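PDB 1ZEJ: 3-hydroxyacyl-CoA dehydrogenase from Archaeoglobus fulgidus, which probably uses NAD(+) to oxidise a secondary hydroxyl group, either in 3-hydroxyacyl-CoA substrates or in a sugar acid such as L-gulonate. Local coordinates for residues Arg25-Ala30 against Val128-Pro133; Val77-Phe82 against Asn86-Val91; Glu94-Thr99 against Pro122-Gly127; Val140-Ser145 against Ala154-Phe159. One frame throughout, in Å; residues are numbered along the deposited sequence.

Contact 1: Arg25-Ala30 against Val128-Pro133; sequences RGIAIA and VHWMNP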
loop_
_atom_site.group_PDB
_atom_site.type_symbol
_atom_site.label_atom_id
_atom_site.label_comp_id
_atom_site.label_asym_id
_atom_site.label_seq_id
_atom_site.Cartn_x
_atom_site.Cartn_y
_atom_site.Cartn_z
ATOM N N ARG A 25 18.589 -6.482 -19.710
ATOM C CA ARG A 25 19.717 -5.607 -19.392
ATOM C C ARG A 25 19.825 -5.370 -17.875
ATOM O O ARG A 25 20.911 -5.510 -17.278
ATOM C CB ARG A 25 19.679 -4.282 -20.162
ATOM C CG ARG A 25 20.071 -3.082 -19.325
ATOM C CD ARG A 25 20.230 -1.848 -20.169
ATOM N NE ARG A 25 19.166 -0.868 -19.993
ATOM C CZ ARG A 25 19.010 -0.099 -18.913
ATOM N NH1 ARG A 25 19.809 -0.214 -17.860
ATOM N NH2 ARG A 25 18.027 0.782 -18.884
ATOM N N GLY A 26 18.685 -5.081 -17.234
ATOM C CA GLY A 26 18.664 -4.851 -15.785
ATOM C C GLY A 26 18.980 -6.096 -14.980
ATOM O O GLY A 26 19.692 -6.026 -13.968
ATOM N N ILE A 27 18.457 -7.234 -15.414
ATOM C CA ILE A 27 18.720 -8.526 -14.765
ATOM C C ILE A 27 20.225 -8.859 -14.873
ATOM O O ILE A 27 20.848 -9.299 -13.908
ATOM C CB ILE A 27 17.845 -9.663 -15.356
ATOM C CG1 ILE A 27 16.339 -9.473 -15.031
ATOM C CG2 ILE A 27 18.301 -11.043 -14.879
ATOM C CD1 ILE A 27 15.423 -10.284 -15.942
ATOM N N ALA A 28 20.801 -8.639 -16.049
ATOM C CA ALA A 28 22.236 -8.868 -16.289
ATOM C C ALA A 28 23.093 -7.990 -15.352
ATOM O O ALA A 28 24.031 -8.498 -14.741
ATOM C CB ALA A 28 22.582 -8.586 -17.745
ATOM N N ILE A 29 22.681 -6.734 -15.149
ATOM C CA ILE A 29 23.362 -5.826 -14.223
ATOM C C ILE A 29 23.241 -6.295 -12.787
ATOM O O ILE A 29 24.219 -6.318 -12.079
ATOM C CB ILE A 29 22.867 -4.374 -14.349
ATOM C CG1 ILE A 29 23.219 -3.810 -15.711
ATOM C CG2 ILE A 29 23.396 -3.504 -13.212
ATOM C CD1 ILE A 29 22.497 -2.507 -16.026
ATOM N N ALA A 30 22.060 -6.705 -12.376
ATOM C CA ALA A 30 21.852 -7.245 -11.025
ATOM C C ALA A 30 22.719 -8.477 -10.755
ATOM O O ALA A 30 23.375 -8.592 -9.723
ATOM C CB ALA A 30 20.363 -7.577 -10.821
ATOM N N VAL A 128 10.322 -15.949 -12.641
ATOM C CA VAL A 128 11.065 -15.072 -11.687
ATOM C C VAL A 128 10.763 -13.641 -12.093
ATOM O O VAL A 128 11.271 -13.178 -13.155
ATOM C CB VAL A 128 12.593 -15.336 -11.647
ATOM C CG1 VAL A 128 13.314 -14.360 -10.801
ATOM C CG2 VAL A 128 12.910 -16.695 -11.158
ATOM N N HIS A 129 9.966 -12.962 -11.264
ATOM C CA HIS A 129 9.410 -11.652 -11.476
ATOM C C HIS A 129 10.243 -10.593 -10.739
ATOM O O HIS A 129 10.244 -10.499 -9.513
ATOM C CB HIS A 129 7.954 -11.687 -11.004
ATOM C CG HIS A 129 7.227 -10.395 -11.109
ATOM N ND1 HIS A 129 6.217 -10.051 -10.232
ATOM C CD2 HIS A 129 7.327 -9.369 -11.999
ATOM C CE1 HIS A 129 5.755 -8.853 -10.555
ATOM N NE2 HIS A 129 6.420 -8.417 -11.618
ATOM N N TRP A 130 11.058 -9.902 -11.525
ATOM C CA TRP A 130 11.937 -8.855 -11.050
ATOM C C TRP A 130 11.180 -7.574 -11.101
ATOM O O TRP A 130 10.307 -7.398 -11.932
ATOM C CB TRP A 130 13.142 -8.704 -11.980
ATOM C CG TRP A 130 14.079 -9.887 -12.036
ATOM C CD1 TRP A 130 13.905 -11.025 -12.769
ATOM C CD2 TRP A 130 15.335 -10.032 -11.376
ATOM N NE1 TRP A 130 14.965 -11.861 -12.609
ATOM C CE2 TRP A 130 15.852 -11.283 -11.740
ATOM C CE3 TRP A 130 16.066 -9.235 -10.500
ATOM C CZ2 TRP A 130 17.086 -11.749 -11.280
ATOM C CZ3 TRP A 130 17.306 -9.690 -10.053
ATOM C CH2 TRP A 130 17.795 -10.941 -10.427
HETATM N N MSE A 131 11.531 -6.636 -10.226
HETATM C CA MSE A 131 10.883 -5.321 -10.220
HETATM C C MSE A 131 11.783 -4.352 -11.002
HETATM O O MSE A 131 12.861 -4.711 -11.467
HETATM C CB MSE A 131 10.623 -4.844 -8.787
HETATM C CG MSE A 131 10.017 -5.873 -7.859
HETATM SE SE MSE A 131 8.225 -6.434 -8.400
HETATM C CE MSE A 131 8.233 -8.337 -7.846
ATOM N N ASN A 132 11.299 -3.159 -11.228
ATOM C CA ASN A 132 11.962 -2.236 -12.133
ATOM C C ASN A 132 12.548 -1.063 -11.390
ATOM O O ASN A 132 11.789 -0.322 -10.785
ATOM C CB ASN A 132 10.944 -1.707 -13.154
ATOM C CG ASN A 132 11.609 -1.015 -14.353
ATOM O OD1 ASN A 132 12.788 -1.249 -14.682
ATOM N ND2 ASN A 132 10.853 -0.162 -15.005
ATOM N N PRO A 133 13.878 -0.837 -11.487
ATOM C CA PRO A 133 14.912 -1.653 -12.153
ATOM C C PRO A 133 15.361 -2.845 -11.325
ATOM O O PRO A 133 15.473 -2.708 -10.085
ATOM C CB PRO A 133 16.075 -0.679 -12.336
ATOM C CG PRO A 133 15.641 0.649 -11.811
ATOM C CD PRO A 133 14.443 0.404 -10.948
#

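Contact 2: Val77-Phe82 against Asn86-Val91; sequences VMEAVF and NTKVEV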
loop_
_atom_site.group_PDB
_atom_site.type_symbol
_atom_site.label_atom_id
_atom_site.label_comp_id
_atom_site.label_asym_id
_atom_site.label_seq_id
_atom_site.Cartn_x
_atom_site.Cartn_y
_atom_site.Cartn_z
ATOM N N VAL A 77 19.213 -20.207 -16.464
ATOM C CA VAL A 77 18.796 -19.375 -17.587
ATOM C C VAL A 77 17.639 -18.470 -17.156
ATOM O O VAL A 77 16.651 -18.926 -16.533
ATOM C CB VAL A 77 18.347 -20.198 -18.759
ATOM C CG1 VAL A 77 17.900 -19.287 -19.959
ATOM C CG2 VAL A 77 19.442 -21.167 -19.144
HETATM N N MSE A 78 17.788 -17.183 -17.450
HETATM C CA MSE A 78 16.714 -16.172 -17.227
HETATM C C MSE A 78 16.252 -15.693 -18.594
HETATM O O MSE A 78 17.060 -15.243 -19.412
HETATM C CB MSE A 78 17.246 -14.985 -16.447
HETATM C CG MSE A 78 17.956 -15.369 -15.155
HETATM SE SE MSE A 78 16.749 -15.098 -13.683
HETATM C CE MSE A 78 17.826 -15.798 -12.129
ATOM N N GLU A 79 14.958 -15.796 -18.854
ATOM C CA GLU A 79 14.372 -15.362 -20.109
ATOM C C GLU A 79 13.540 -14.084 -19.898
ATOM O O GLU A 79 12.688 -14.026 -19.016
ATOM C CB GLU A 79 13.576 -16.516 -20.734
ATOM C CG GLU A 79 12.675 -16.083 -21.886
ATOM C CD GLU A 79 11.383 -15.453 -21.430
ATOM O OE1 GLU A 79 10.614 -16.148 -20.761
ATOM O OE2 GLU A 79 11.120 -14.268 -21.743
ATOM N N ALA A 80 13.848 -13.030 -20.658
ATOM C CA ALA A 80 13.118 -11.784 -20.569
ATOM C C ALA A 80 12.791 -11.255 -21.946
ATOM O O ALA A 80 13.175 -10.133 -22.271
ATOM C CB ALA A 80 13.935 -10.756 -19.796
ATOM N N VAL A 81 12.073 -12.034 -22.756
ATOM C CA VAL A 81 11.733 -11.611 -24.113
ATOM C C VAL A 81 10.326 -11.000 -24.120
ATOM O O VAL A 81 9.690 -10.891 -23.072
ATOM C CB VAL A 81 11.854 -12.769 -25.136
ATOM C CG1 VAL A 81 13.259 -13.340 -25.138
ATOM C CG2 VAL A 81 10.841 -13.903 -24.875
ATOM N N PHE A 82 9.853 -10.605 -25.295
ATOM C CA PHE A 82 8.506 -10.027 -25.419
ATOM C C PHE A 82 7.419 -10.820 -24.662
ATOM O O PHE A 82 7.415 -12.047 -24.660
ATOM C CB PHE A 82 8.128 -9.843 -26.897
ATOM C CG PHE A 82 6.888 -9.034 -27.086
ATOM C CD1 PHE A 82 6.941 -7.646 -27.068
ATOM C CD2 PHE A 82 5.666 -9.652 -27.240
ATOM C CE1 PHE A 82 5.782 -6.874 -27.233
ATOM C CE2 PHE A 82 4.498 -8.911 -27.395
ATOM C CZ PHE A 82 4.553 -7.510 -27.385
ATOM N N ASN A 86 3.388 -17.480 -27.096
ATOM C CA ASN A 86 4.081 -18.258 -28.122
ATOM C C ASN A 86 5.574 -17.892 -28.260
ATOM O O ASN A 86 6.423 -18.769 -28.508
ATOM C CB ASN A 86 3.386 -18.149 -29.491
ATOM C CG ASN A 86 1.953 -18.640 -29.467
ATOM O OD1 ASN A 86 1.152 -18.273 -30.335
ATOM N ND2 ASN A 86 1.614 -19.469 -28.481
ATOM N N THR A 87 5.899 -16.609 -28.087
ATOM C CA THR A 87 7.296 -16.160 -28.173
ATOM C C THR A 87 8.101 -16.757 -27.025
ATOM O O THR A 87 9.213 -17.264 -27.233
ATOM C CB THR A 87 7.432 -14.637 -28.122
ATOM O OG1 THR A 87 6.618 -14.021 -29.139
ATOM C CG2 THR A 87 8.890 -14.222 -28.321
ATOM N N LYS A 88 7.557 -16.700 -25.824
ATOM C CA LYS A 88 8.254 -17.253 -24.654
ATOM C C LYS A 88 8.417 -18.760 -24.772
ATOM O O LYS A 88 9.506 -19.285 -24.553
ATOM C CB LYS A 88 7.533 -16.892 -23.339
ATOM C CG LYS A 88 7.668 -15.400 -23.013
ATOM C CD LYS A 88 7.132 -15.039 -21.641
ATOM C CE LYS A 88 7.483 -13.580 -21.249
ATOM N NZ LYS A 88 8.820 -13.509 -20.535
ATOM N N VAL A 89 7.335 -19.437 -25.164
ATOM C CA VAL A 89 7.373 -20.884 -25.353
ATOM C C VAL A 89 8.453 -21.262 -26.382
ATOM O O VAL A 89 9.246 -22.172 -26.158
ATOM C CB VAL A 89 5.977 -21.399 -25.735
ATOM C CG1 VAL A 89 6.002 -22.852 -26.307
ATOM C CG2 VAL A 89 5.100 -21.307 -24.540
ATOM N N GLU A 90 8.486 -20.545 -27.492
ATOM C CA GLU A 90 9.455 -20.836 -28.545
ATOM C C GLU A 90 10.917 -20.765 -28.053
ATOM O O GLU A 90 11.710 -21.702 -28.235
ATOM C CB GLU A 90 9.216 -19.903 -29.726
ATOM C CG GLU A 90 10.387 -19.841 -30.696
ATOM C CD GLU A 90 10.052 -19.138 -31.967
ATOM O OE1 GLU A 90 8.879 -18.710 -32.109
ATOM O OE2 GLU A 90 10.965 -19.039 -32.831
ATOM N N VAL A 91 11.260 -19.684 -27.368
ATOM C CA VAL A 91 12.630 -19.519 -26.872
ATOM C C VAL A 91 12.927 -20.535 -25.804
ATOM O O VAL A 91 14.002 -21.104 -25.803
ATOM C CB VAL A 91 12.780 -18.082 -26.250
ATOM C CG1 VAL A 91 14.038 -17.940 -25.445
ATOM C CG2 VAL A 91 12.722 -17.044 -27.342
HETATM O O HOH W 1 9.404 -10.641 -20.458
#

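Contact 3: Glu94-Thr99 against Pro122-Gly127; sequences EVERLT and PSRFLG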
loop_
_atom_site.group_PDB
_atom_site.type_symbol
_atom_site.label_atom_id
_atom_site.label_comp_id
_atom_site.label_asym_id
_atom_site.label_seq_id
_atom_site.Cartn_x
_atom_site.Cartn_y
_atom_site.Cartn_z
ATOM N N GLU A 94 13.578 -24.024 -27.159
ATOM C CA GLU A 94 14.896 -24.091 -27.732
ATOM C C GLU A 94 15.964 -24.303 -26.668
ATOM O O GLU A 94 16.818 -25.215 -26.775
ATOM C CB GLU A 94 15.161 -22.799 -28.483
ATOM C CG GLU A 94 16.473 -22.702 -29.125
ATOM C CD GLU A 94 16.486 -21.585 -30.180
ATOM O OE1 GLU A 94 15.774 -20.551 -29.991
ATOM O OE2 GLU A 94 17.200 -21.759 -31.181
ATOM N N VAL A 95 15.901 -23.495 -25.605
ATOM C CA VAL A 95 16.912 -23.597 -24.558
ATOM C C VAL A 95 16.807 -24.888 -23.758
ATOM O O VAL A 95 17.810 -25.423 -23.321
ATOM C CB VAL A 95 16.904 -22.324 -23.658
ATOM C CG1 VAL A 95 17.471 -22.593 -22.301
ATOM C CG2 VAL A 95 17.697 -21.239 -24.342
ATOM N N GLU A 96 15.612 -25.445 -23.604
ATOM C CA GLU A 96 15.477 -26.656 -22.769
ATOM C C GLU A 96 16.167 -27.871 -23.351
ATOM O O GLU A 96 16.585 -28.737 -22.610
ATOM C CB GLU A 96 13.996 -26.942 -22.371
ATOM C CG GLU A 96 13.117 -27.424 -23.438
ATOM C CD GLU A 96 11.690 -27.801 -22.924
ATOM O OE1 GLU A 96 11.519 -28.102 -21.709
ATOM O OE2 GLU A 96 10.775 -27.798 -23.780
ATOM N N ARG A 97 16.354 -27.902 -24.666
ATOM C CA ARG A 97 17.129 -28.938 -25.307
ATOM C C ARG A 97 18.632 -28.855 -25.061
ATOM O O ARG A 97 19.341 -29.861 -25.274
ATOM C CB ARG A 97 16.883 -28.913 -26.819
ATOM C CG ARG A 97 15.415 -29.090 -27.201
ATOM C CD ARG A 97 15.231 -29.392 -28.693
ATOM N NE ARG A 97 15.448 -28.214 -29.538
ATOM C CZ ARG A 97 14.522 -27.316 -29.891
ATOM N NH1 ARG A 97 13.258 -27.403 -29.471
ATOM N NH2 ARG A 97 14.873 -26.297 -30.670
ATOM N N LEU A 98 19.129 -27.664 -24.694
ATOM C CA LEU A 98 20.564 -27.398 -24.598
ATOM C C LEU A 98 21.079 -27.546 -23.181
ATOM O O LEU A 98 22.297 -27.673 -22.939
ATOM C CB LEU A 98 20.875 -25.972 -25.090
ATOM C CG LEU A 98 20.513 -25.682 -26.550
ATOM C CD1 LEU A 98 20.660 -24.165 -26.837
ATOM C CD2 LEU A 98 21.312 -26.520 -27.512
ATOM N N THR A 99 20.165 -27.539 -22.218
ATOM C CA THR A 99 20.603 -27.597 -20.844
ATOM C C THR A 99 19.501 -28.182 -19.996
ATOM O O THR A 99 18.316 -28.042 -20.331
ATOM C CB THR A 99 21.011 -26.169 -20.341
ATOM O OG1 THR A 99 21.458 -26.233 -18.975
ATOM C CG2 THR A 99 19.862 -25.207 -20.408
ATOM N N PRO A 122 8.977 -29.329 -17.750
ATOM C CA PRO A 122 8.554 -28.189 -16.924
ATOM C C PRO A 122 8.910 -28.288 -15.424
ATOM O O PRO A 122 8.662 -27.324 -14.691
ATOM C CB PRO A 122 7.053 -28.160 -17.167
ATOM C CG PRO A 122 6.701 -29.539 -17.350
ATOM C CD PRO A 122 7.824 -30.171 -18.115
ATOM N N SER A 123 9.439 -29.429 -14.963
ATOM C CA SER A 123 9.790 -29.528 -13.556
ATOM C C SER A 123 10.861 -28.527 -13.128
ATOM O O SER A 123 10.922 -28.179 -11.946
ATOM C CB SER A 123 10.208 -30.927 -13.139
ATOM O OG SER A 123 11.286 -31.356 -13.891
ATOM N N ARG A 124 11.675 -28.053 -14.078
ATOM C CA ARG A 124 12.755 -27.104 -13.768
ATOM C C ARG A 124 12.508 -25.728 -14.375
ATOM O O ARG A 124 13.417 -24.933 -14.524
ATOM C CB ARG A 124 14.132 -27.683 -14.151
ATOM C CG ARG A 124 14.223 -28.197 -15.560
ATOM C CD ARG A 124 14.020 -27.150 -16.665
ATOM N NE ARG A 124 14.203 -27.834 -17.928
ATOM C CZ ARG A 124 15.345 -27.894 -18.607
ATOM N NH1 ARG A 124 16.381 -27.167 -18.267
ATOM N NH2 ARG A 124 15.417 -28.635 -19.680
ATOM N N PHE A 125 11.240 -25.426 -14.654
ATOM C CA PHE A 125 10.818 -24.136 -15.166
ATOM C C PHE A 125 10.030 -23.426 -14.066
ATOM O O PHE A 125 9.201 -24.045 -13.349
ATOM C CB PHE A 125 9.864 -24.280 -16.365
ATOM C CG PHE A 125 9.235 -22.967 -16.781
ATOM C CD1 PHE A 125 10.005 -21.984 -17.346
ATOM C CD2 PHE A 125 7.885 -22.711 -16.548
ATOM C CE1 PHE A 125 9.466 -20.745 -17.680
ATOM C CE2 PHE A 125 7.321 -21.500 -16.893
ATOM C CZ PHE A 125 8.133 -20.500 -17.491
ATOM N N LEU A 126 10.275 -22.135 -13.951
ATOM C CA LEU A 126 9.475 -21.307 -13.072
ATOM C C LEU A 126 9.540 -19.857 -13.509
ATOM O O LEU A 126 10.351 -19.483 -14.374
ATOM C CB LEU A 126 9.925 -21.543 -11.641
ATOM C CG LEU A 126 11.081 -20.903 -10.883
ATOM C CD1 LEU A 126 11.594 -21.798 -9.752
ATOM C CD2 LEU A 126 12.149 -20.254 -11.658
ATOM N N GLY A 127 8.700 -19.043 -12.913
ATOM C CA GLY A 127 8.665 -17.615 -13.222
ATOM C C GLY A 127 9.560 -16.948 -12.200
ATOM O O GLY A 127 9.567 -17.325 -11.021
#

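Contact 4: Val140-Ser145 against Ala154-Phe159; sequences VEIVIS and AFVEGF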
loop_
_atom_site.group_PDB
_atom_site.type_symbol
_atom_site.label_atom_id
_atom_site.label_comp_id
_atom_site.label_asym_id
_atom_site.label_seq_id
_atom_site.Cartn_x
_atom_site.Cartn_y
_atom_site.Cartn_z
ATOM N N VAL A 140 12.165 -9.843 -5.389
ATOM C CA VAL A 140 11.980 -10.706 -6.542
ATOM C C VAL A 140 11.004 -11.785 -6.112
ATOM O O VAL A 140 11.162 -12.392 -5.054
ATOM C CB VAL A 140 13.285 -11.322 -7.054
ATOM C CG1 VAL A 140 13.043 -12.140 -8.285
ATOM C CG2 VAL A 140 14.275 -10.252 -7.347
ATOM N N GLU A 141 9.986 -11.995 -6.919
ATOM C CA GLU A 141 9.017 -13.063 -6.693
ATOM C C GLU A 141 9.354 -14.262 -7.555
ATOM O O GLU A 141 9.654 -14.111 -8.734
ATOM C CB GLU A 141 7.625 -12.624 -7.055
ATOM C CG GLU A 141 7.019 -11.622 -6.098
ATOM C CD GLU A 141 5.627 -11.202 -6.549
ATOM O OE1 GLU A 141 5.450 -10.996 -7.792
ATOM O OE2 GLU A 141 4.698 -11.116 -5.681
ATOM N N ILE A 142 9.334 -15.441 -6.960
ATOM C CA ILE A 142 9.371 -16.671 -7.745
ATOM C C ILE A 142 7.954 -17.136 -7.874
ATOM O O ILE A 142 7.278 -17.281 -6.848
ATOM C CB ILE A 142 10.199 -17.732 -7.036
ATOM C CG1 ILE A 142 11.673 -17.272 -6.984
ATOM C CG2 ILE A 142 9.997 -19.114 -7.687
ATOM C CD1 ILE A 142 12.570 -18.136 -6.184
ATOM N N VAL A 143 7.512 -17.388 -9.106
ATOM C CA VAL A 143 6.140 -17.777 -9.347
ATOM C C VAL A 143 6.190 -19.179 -9.941
ATOM O O VAL A 143 6.677 -19.365 -11.045
ATOM C CB VAL A 143 5.442 -16.797 -10.271
ATOM C CG1 VAL A 143 3.959 -17.158 -10.417
ATOM C CG2 VAL A 143 5.569 -15.371 -9.745
ATOM N N ILE A 144 5.711 -20.149 -9.184
ATOM C CA ILE A 144 5.803 -21.526 -9.596
ATOM C C ILE A 144 4.552 -22.034 -10.327
ATOM O O ILE A 144 3.425 -21.598 -10.086
ATOM C CB ILE A 144 6.232 -22.441 -8.439
ATOM C CG1 ILE A 144 5.143 -22.633 -7.395
ATOM C CG2 ILE A 144 7.511 -21.878 -7.779
ATOM C CD1 ILE A 144 5.384 -23.828 -6.548
ATOM N N SER A 145 4.770 -22.967 -11.231
ATOM C CA SER A 145 3.666 -23.638 -11.886
ATOM C C SER A 145 3.317 -24.878 -11.076
ATOM O O SER A 145 4.045 -25.226 -10.134
ATOM C CB SER A 145 4.047 -23.998 -13.296
ATOM O OG SER A 145 4.806 -25.199 -13.360
ATOM N N ALA A 154 14.175 -24.155 -4.561
ATOM C CA ALA A 154 15.162 -23.867 -3.518
ATOM C C ALA A 154 16.506 -23.376 -4.095
ATOM O O ALA A 154 17.158 -22.500 -3.526
ATOM C CB ALA A 154 15.377 -25.107 -2.658
ATOM N N PHE A 155 16.913 -23.950 -5.210
ATOM C CA PHE A 155 18.089 -23.518 -5.926
ATOM C C PHE A 155 17.979 -22.045 -6.363
ATOM O O PHE A 155 18.845 -21.232 -6.053
ATOM C CB PHE A 155 18.300 -24.385 -7.145
ATOM C CG PHE A 155 19.565 -24.075 -7.878
ATOM C CD1 PHE A 155 20.766 -24.660 -7.500
ATOM C CD2 PHE A 155 19.581 -23.211 -8.924
ATOM C CE1 PHE A 155 21.976 -24.374 -8.212
ATOM C CE2 PHE A 155 20.787 -22.931 -9.623
ATOM C CZ PHE A 155 21.952 -23.510 -9.256
ATOM N N VAL A 156 16.890 -21.706 -7.017
ATOM C CA VAL A 156 16.672 -20.323 -7.496
ATOM C C VAL A 156 16.474 -19.350 -6.343
ATOM O O VAL A 156 17.058 -18.277 -6.342
ATOM C CB VAL A 156 15.541 -20.250 -8.495
ATOM C CG1 VAL A 156 15.325 -18.804 -8.958
ATOM C CG2 VAL A 156 15.859 -21.115 -9.676
ATOM N N GLU A 157 15.740 -19.764 -5.309
ATOM C CA GLU A 157 15.581 -18.948 -4.115
ATOM C C GLU A 157 16.917 -18.635 -3.456
ATOM O O GLU A 157 17.167 -17.496 -3.088
ATOM C CB GLU A 157 14.626 -19.616 -3.105
ATOM C CG GLU A 157 14.340 -18.745 -1.941
ATOM C CD GLU A 157 13.320 -19.312 -0.966
ATOM O OE1 GLU A 157 13.025 -20.539 -1.021
ATOM O OE2 GLU A 157 12.863 -18.510 -0.136
ATOM N N GLY A 158 17.766 -19.655 -3.302
ATOM C CA GLY A 158 19.096 -19.495 -2.715
ATOM C C GLY A 158 19.968 -18.558 -3.557
ATOM O O GLY A 158 20.578 -17.641 -3.031
ATOM N N PHE A 159 19.991 -18.775 -4.863
ATOM C CA PHE A 159 20.698 -17.888 -5.791
ATOM C C PHE A 159 20.268 -16.435 -5.595
ATOM O O PHE A 159 21.081 -15.525 -5.441
ATOM C CB PHE A 159 20.411 -18.322 -7.228
ATOM C CG PHE A 159 20.916 -17.357 -8.269
ATOM C CD1 PHE A 159 22.261 -17.305 -8.599
ATOM C CD2 PHE A 159 20.060 -16.497 -8.905
ATOM C CE1 PHE A 159 22.725 -16.394 -9.558
ATOM C CE2 PHE A 159 20.524 -15.598 -9.864
ATOM C CZ PHE A 159 21.837 -15.559 -10.187
#

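Contact 1: Arg25-Ala30 against Val128-Pro133
Two first torsions bring Ile27 and Trp130 together. In each, CG (CG1 in Ile27) sits opposite the carbonyl carbon, with chi1 -67° for Ile27 and -65° for Trp130. The indole of Trp130 then extends toward helix 22-32 and presents a face to Ile27. Ile27 CG1 lies over the five-membered ring of Trp130, 3.6 Å from its centroid and only 5° off the ring normal, a CH-pi contact. The chain continues outward, and Ile27 CD1 comes within 3.6 Å of Trp130 CD1. The other branch covers the benzene half: Ile27 CG2 is 3.9 Å from Trp130 CZ2. One turn further on, Ala30 CB meets the far end of the indole at 3.8 Å from Trp130 CZ3. No hydrogen bond crosses the contact, and all three residues are buried. The backbone N of Trp130 is bound by Asn106 OD1. Val140 and Leu160 also pack on the indole. With an alanine in place of Trp130, Ile27 and Ala30 would probably lose the ring they pack on, and a gap would be left between helix and strand. Past the tryptophan the chain passes through Asn132, a predicted NAD(+) ligand, to a cis peptide before Pro133. Gly19, Gly21 and Gly24 run from the turn after strand 14-18 into helix 22-32. The packing adjoins this glycine-rich turn, which probably binds the dinucleotide, as in a Rossmann fold.

Contact 2: Val77-Phe82 against Asn86-Val91
Glu79, the last residue of strand 76-79, meets Lys88 of helix 85-96 in a salt bridge. Its CG lies opposite the backbone N (chi1 167°), and a bend at chi2 swings the carboxylate over to Lys88 and back to Val81 N. The two side chains cross at about a right angle. Glu79 OE2 takes Lys88 NZ at 2.7 Å on its syn lone pair. Glu79 OE1 adds a weak bond to Lys88 NZ at 3.2 Å. The anti lone pair of OE2 is used as well: Val81 N donates to Glu79 OE2 at 2.6 Å, nearly straight at 172°. Two donors thus grip one oxygen, while OE1 accepts a bond from Ser105 OG. This should hold the carboxylate fixed in rotation.

Val81 comes next and points at the helix. Its CG2 touches Thr87 CG2 and Lys88 CG, each at 4.0 Å. Its other methyl, CG1, faces Val91 CG2. The hydroxyl of Thr87 bonds to Asp84 instead. Val81 O receives a hydrogen bond from a water at 2.6 Å, and this water in turn accepts from Lys88 NZ at 2.9 Å. Phe82 adds its carbonyl, with Phe82 O 3.7 Å from Lys88 CE.

The lysine reaches this cluster by an extended chain that bends only at chi4. Its NZ also bonds to Asn106 O and Ser105 OG. Lys88 is predicted to bind NAD(+), as is Glu83 beside it. The loop joining strand 76-79 to helix 85-96 opens a beta-alpha-beta unit of the Rossmann fold, at the C-terminal ends of the parallel strands, where such folds bind the dinucleotide.

Contact 3: Glu94-Thr99 against Pro122-Gly127
Arg124 reaches across to the backbone carbonyls of Glu96 and Thr99. These lie in the C-terminal part of helix 85-96 and the loop after it, which leads into strand 103-105, part of a Rossmann beta-alpha-beta unit. Arg124 lies at the start of the segment that runs into strand 125-130, the neighbour of strand 103-105 in the parallel part of the sheet.

The guanidinium grips one oxygen end-on with two nitrogens. Arg124 NH1 and Arg124 NH2 each donate to Thr99 O at 3.0 Å. That oxygen lies in the guanidinium plane. The two donors approach it differently: NH2 comes in the carbonyl plane, whereas NH1 stands above it. A weak bond from Arg124 NH2 to Glu96 O at 3.2 Å adds to the grip. The same nitrogen lies 3.5 Å from Glu96 CB.

The arginine chain bends to place the group. CG is placed between the backbone N and the carbonyl carbon (chi1 52°), chi2 turns at 63°, and the chain runs straight at chi3. Further out, Ala101 O accepts from NH1, and Ser121 OG bonds to NH2. Ser121 OG is also held by Glu96 OE1, so the serine bridges acid and base. Glu96 OE2 binds Asp120 N. A leucine in place of Arg124 would probably cost the Thr99 and Ala101 carbonyls their arginine donors and let the loop shift.

The acid and the base do not form a direct salt bridge: Glu96 OE1 lies 4.4 Å from Arg124 NH2, well out of the guanidinium plane, and no N-H points at it.

Contact 4: Val140-Ser145 against Ala154-Phe159
The flat group that Ile142 meets is the peptide joining Val156 to Glu157. Ile142 CD1 lies above the plane of that peptide, 3.7 Å from Glu157 N, rather than at its rim. It also comes 3.7 Å from Glu157 CA. The other flat group of Glu157, its carboxylate, is held beyond the contact by a salt bridge from OE2 to Arg161. The ring of Phe159 also lies apart, stacked with His35.

Two side chains flank the methyl. Val156 CG1 is 4.0 Å from Ile142 CD1, and Glu157 CB is at the same distance, 4.0 Å, from Ile142 CD1. One methyl thus rests against two successive residues of the helix. Ile142 reaches out with CG1 opposite the carbonyl carbon (chi1 -66°) and an extended second torsion, which carries CD1 straight toward the helix. In Val156 the touching methyl lies opposite the backbone N (chi1 179°).

Strand 139-144, helix 150-162 and strand 166-171 form a beta-alpha-beta crossover at the edge of the sheet that ends in strand 166-171. Strand 139-144 runs antiparallel to strand 125-130 and parallel to strand 166-171. Helix 150-162 covers this face, where Leu126 and Val167 also pack on Ile142.

Residues alternate along the strand. Glu141, next to Ile142, points to the opposite face. There Glu141 OE1 bonds to ND1 of His129, a residue predicted to matter for catalysis, and to Ser174 OG. Val203 of the second subunit packs on Glu141.

In the fold
All four contacts pack against one mixed sheet of the NAD-binding domain. Contacts 1, 3 and 4 are buried; contact 2 is partly open. Contacts 1 and 4 lie nearer the middle of the chain and are made by apolar side chains, with no hydrogen bond across either. Contacts 2 and 3 lie further out, share helix 85-96, and are polar: a salt bridge in contact 2, near the predicted cofactor site, and arginine-to-carbonyl hydrogen bonds in contact 3, further along the same helix. Contacts 1 and 3 use opposite ends of strand 125-130. Its neighbour, strand 139-144, belongs to contact 4; Gly127 N bonds to Val143 O. Met78 of contact 2 packs on Trp130 of contact 1 and Phe159 of contact 4.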